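Local coordinates for protein PfhB2 (Pasteurella multocida, PDB 6U8T) that probably acts as a cysteine protease of the YopT type, forming the YopT domain of the PfhB2 toxin, at residues C[172-177]-C[191-196]; C[196-199]-C[203-206]. The protein carries 1 engineered substitution. All blocks are in the same frame, centred on the assembly; numbering follows the deposited sequence.

Interaction 1: residues C[172-177]-C[191-196]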
# COMPACT_ATOMS: atom_id res chain seq x y z
N VAL C 172 6.62 13.89 26.93
CA VAL C 172 6.33 13.61 25.49
C VAL C 172 4.82 13.67 25.27
O VAL C 172 4.10 12.92 25.93
CB VAL C 172 6.90 12.26 25.02
CG1 VAL C 172 6.74 12.11 23.51
CG2 VAL C 172 8.35 12.09 25.42
N VAL C 173 4.36 14.58 24.41
CA VAL C 173 2.95 14.59 23.95
C VAL C 173 2.95 14.08 22.51
O VAL C 173 3.65 14.66 21.69
CB VAL C 173 2.31 15.98 24.08
CG1 VAL C 173 0.85 15.94 23.71
CG2 VAL C 173 2.48 16.53 25.49
N PHE C 174 2.22 12.99 22.23
CA PHE C 174 2.14 12.36 20.90
C PHE C 174 0.71 12.51 20.38
O PHE C 174 -0.22 12.24 21.14
CB PHE C 174 2.56 10.89 21.00
CG PHE C 174 2.52 10.16 19.68
CD1 PHE C 174 3.41 10.50 18.67
CD2 PHE C 174 1.61 9.16 19.45
CE1 PHE C 174 3.39 9.83 17.46
CE2 PHE C 174 1.56 8.51 18.22
CZ PHE C 174 2.46 8.83 17.24
N PHE C 175 0.52 12.97 19.15
CA PHE C 175 -0.82 13.21 18.57
C PHE C 175 -0.92 12.49 17.24
O PHE C 175 -0.09 12.72 16.34
CB PHE C 175 -1.11 14.71 18.44
CG PHE C 175 -2.41 14.99 17.73
CD1 PHE C 175 -3.63 14.82 18.37
CD2 PHE C 175 -2.41 15.39 16.40
CE1 PHE C 175 -4.82 15.05 17.69
CE2 PHE C 175 -3.61 15.63 15.74
CZ PHE C 175 -4.81 15.47 16.38
N ASP C 176 -1.93 11.62 17.14
CA ASP C 176 -2.28 10.87 15.90
C ASP C 176 -3.73 11.18 15.55
O ASP C 176 -4.65 10.73 16.22
CB ASP C 176 -2.04 9.38 16.11
CG ASP C 176 -2.21 8.57 14.84
OD1 ASP C 176 -2.81 9.11 13.89
OD2 ASP C 176 -1.68 7.46 14.80
N PRO C 177 -3.98 11.98 14.49
CA PRO C 177 -5.33 12.37 14.11
C PRO C 177 -6.27 11.19 13.84
O PRO C 177 -7.45 11.43 13.71
CB PRO C 177 -5.18 13.18 12.82
CG PRO C 177 -3.71 13.36 12.58
CD PRO C 177 -2.96 12.55 13.61
N GLU C 191 8.89 5.60 24.46
CA GLU C 191 9.67 4.76 23.53
C GLU C 191 9.16 3.31 23.62
O GLU C 191 8.90 2.72 22.56
CB GLU C 191 11.16 4.86 23.83
CG GLU C 191 12.01 4.00 22.93
CD GLU C 191 13.49 4.37 22.93
OE1 GLU C 191 13.84 5.58 22.91
OE2 GLU C 191 14.31 3.44 22.94
N SER C 192 9.01 2.77 24.83
CA SER C 192 8.53 1.38 25.04
C SER C 192 7.12 1.22 24.47
O SER C 192 6.92 0.27 23.74
CB SER C 192 8.58 1.00 26.47
OG SER C 192 9.87 1.25 26.95
N TRP C 193 6.21 2.13 24.79
CA TRP C 193 4.81 2.13 24.32
C TRP C 193 4.77 2.17 22.79
O TRP C 193 4.02 1.38 22.23
CB TRP C 193 4.03 3.30 24.89
CG TRP C 193 2.68 3.44 24.28
CD1 TRP C 193 1.55 2.74 24.60
CD2 TRP C 193 2.31 4.31 23.20
NE1 TRP C 193 0.50 3.16 23.82
CE2 TRP C 193 0.94 4.12 22.96
CE3 TRP C 193 3.00 5.27 22.45
CZ2 TRP C 193 0.25 4.85 22.00
CZ3 TRP C 193 2.33 5.97 21.48
CH2 TRP C 193 0.97 5.76 21.26
N LEU C 194 5.53 3.06 22.16
CA LEU C 194 5.55 3.24 20.70
C LEU C 194 6.03 1.93 20.05
O LEU C 194 5.34 1.45 19.13
CB LEU C 194 6.45 4.41 20.31
CG LEU C 194 6.22 4.95 18.90
CD1 LEU C 194 4.88 5.67 18.81
CD2 LEU C 194 7.33 5.87 18.46
N LYS C 195 7.12 1.36 20.56
CA LYS C 195 7.78 0.17 19.95
C LYS C 195 7.01 -1.11 20.29
O LYS C 195 6.88 -1.94 19.41
CB LYS C 195 9.24 0.06 20.44
CG LYS C 195 10.12 1.25 20.05
CD LYS C 195 11.58 1.04 20.33
CE LYS C 195 12.46 1.96 19.50
NZ LYS C 195 13.89 1.84 19.88
N GLU C 196 6.50 -1.27 21.51
CA GLU C 196 5.99 -2.57 22.01
C GLU C 196 4.47 -2.66 21.85
O GLU C 196 4.00 -3.79 21.77
CB GLU C 196 6.37 -2.81 23.46
CG GLU C 196 7.86 -3.01 23.71
CD GLU C 196 8.24 -2.99 25.19
OE1 GLU C 196 7.33 -3.11 26.04
OE2 GLU C 196 9.44 -2.80 25.51
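Asp176 OD1, at the end of the strand whose Phe174 meets Trp193 and Leu194 of the helix, is gripped by both His161 NE2 and the backbone N of Asn178. The contact itself is apolar and buried. Phe174 CD2 lies at the rim of the Trp193 six-membered ring, 3.8 Å from Trp193 CZ3 and nearly as close to CH2. The two side chains cross at about a right angle and their planes are inclined at 67°. Phe174 reaches the helix with CG anti to its own backbone N (chi1 -179°). Leu194 CD1 approaches the same ring obliquely, 4.3 Å from Phe174 CZ. Helix 187-201 thus packs on the antiparallel sheet of strands 11-15, 180-184, 171-176 and 160-168, and the His161-Asp176 pair on it is consistent with the His and Asp of a clan CA, papain-like protease. Met182 and Phe184 of the adjacent strand also border the indole, which turns its NE1 to Ser4 OG in a weak bond. Outside this core, Lys195 NZ makes a long salt bridge to Glu191 OE2 (3.5 Å) and bonds Ser133 OG of the second subunit, whose Trp45 stacks on Phe175.

Interaction 2: residues C[196-199]-C[203-206]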
# COMPACT_ATOMS: atom_id res chain seq x y z
N GLU C 196 6.50 -1.27 21.51
CA GLU C 196 5.99 -2.57 22.01
C GLU C 196 4.47 -2.66 21.85
O GLU C 196 4.00 -3.79 21.77
CB GLU C 196 6.37 -2.81 23.46
CG GLU C 196 7.86 -3.01 23.71
CD GLU C 196 8.24 -2.99 25.19
OE1 GLU C 196 7.33 -3.11 26.04
OE2 GLU C 196 9.44 -2.80 25.51
N ALA C 197 3.75 -1.54 21.77
CA ALA C 197 2.27 -1.51 21.80
C ALA C 197 1.73 -0.82 20.55
O ALA C 197 1.07 -1.49 19.74
CB ALA C 197 1.79 -0.85 23.06
N PHE C 198 2.02 0.46 20.35
CA PHE C 198 1.39 1.31 19.31
C PHE C 198 1.73 0.78 17.91
O PHE C 198 0.82 0.69 17.07
CB PHE C 198 1.81 2.77 19.42
CG PHE C 198 1.05 3.69 18.49
CD1 PHE C 198 -0.31 3.89 18.66
CD2 PHE C 198 1.70 4.32 17.44
CE1 PHE C 198 -1.01 4.72 17.80
CE2 PHE C 198 0.99 5.14 16.58
CZ PHE C 198 -0.36 5.35 16.77
N TRP C 199 3.00 0.48 17.64
CA TRP C 199 3.49 0.26 16.26
C TRP C 199 2.70 -0.87 15.61
O TRP C 199 2.20 -0.63 14.51
CB TRP C 199 4.99 0.02 16.27
CG TRP C 199 5.57 0.04 14.91
CD1 TRP C 199 6.30 -0.95 14.34
CD2 TRP C 199 5.48 1.09 13.94
NE1 TRP C 199 6.67 -0.61 13.06
CE2 TRP C 199 6.20 0.66 12.79
CE3 TRP C 199 4.91 2.37 13.92
CZ2 TRP C 199 6.30 1.43 11.64
CZ3 TRP C 199 5.04 3.14 12.78
CH2 TRP C 199 5.71 2.68 11.66
N GLY C 203 -1.69 -0.58 13.06
CA GLY C 203 -1.72 -1.01 11.65
C GLY C 203 -0.59 -0.40 10.82
O GLY C 203 -0.53 -0.70 9.62
N TYR C 204 0.26 0.46 11.39
CA TYR C 204 1.33 1.16 10.64
C TYR C 204 2.54 0.23 10.43
O TYR C 204 3.37 0.54 9.56
CB TYR C 204 1.75 2.46 11.35
CG TYR C 204 0.65 3.44 11.66
CD1 TYR C 204 -0.52 3.54 10.91
CD2 TYR C 204 0.78 4.30 12.74
CE1 TYR C 204 -1.52 4.45 11.23
CE2 TYR C 204 -0.21 5.22 13.07
CZ TYR C 204 -1.36 5.30 12.31
OH TYR C 204 -2.33 6.20 12.60
N ALA C 205 2.69 -0.83 11.22
CA ALA C 205 3.90 -1.70 11.20
C ALA C 205 3.97 -2.47 9.88
O ALA C 205 5.08 -2.50 9.27
CB ALA C 205 3.91 -2.65 12.37
N GLY C 206 2.84 -3.04 9.45
CA GLY C 206 2.72 -3.83 8.22
C GLY C 206 2.93 -5.30 8.52
O GLY C 206 3.26 -5.62 9.68
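Trp199 and Phe198, on the last turns of helix 187-201, receive Ala205 and Tyr204 as the chain folds back on the end of the helix. The contact over an aromatic face is a CH-pi interaction: Ala205 CB lies 3.7 Å from the centroid of the Trp199 five-membered ring and 24° off its normal. Ala205 CA covers the same indole nearer the rim, as does the carbonyl carbon of Tyr204, so the backbone of the turn itself lies along the ring.

Apolar side-chain packing continues toward the six-membered ring, where Trp199 CZ3 approaches Tyr204 CB at 3.7 Å and lies at the edge of the phenol, near its plane. On another part of that phenol, Tyr204 CE2 is 3.7 Å from Phe198 CZ, with Phe198 CE2 equally close. These two rings are tilted by 75°, their centroids 5.7 Å apart. Tyr204 has CG anti to its carbonyl carbon, a torsion that carries the ring toward Phe198 and its OH to Asp176.

Polar links are modest across the turn. Ala205 N gives Trp199 O a weak, bent hydrogen bond of 3.3 Å (121° at the hydrogen), and Ser202 OG also bonds Trp199 O. The indole NE1 is spent on the backbone O of Ser128 of the second subunit. Gly203, the first residue to leave helical geometry, is the C' glycine that ends helix 187-201 with positive phi, after which Tyr204 and Ala205 fold back on Phe198 and Trp199.

Interactions 1 and 2 lie about 10 Å apart, centre to centre, and share helix 187-201, with Glu196 common to both. Along the chain, strand segment 172-177 comes first, helix segments 191-196 and 196-199 follow, and the loop 203-206 comes last, leading on to strand 212-219. The two contacts form one hydrophobic layer: the Phe198 ring lies edge-to-face with Phe174, and Trp193 O probably accepts a bond from Phe198 N, in the wider pi-type turn of the helix. Tyr204 OH lies 2.6 Å from Asp176 OD2, a probable hydrogen bond joining the loop to the strand end, so the loop probably helps position the Asp176 carboxylate beside His161. Both contacts touch the second subunit.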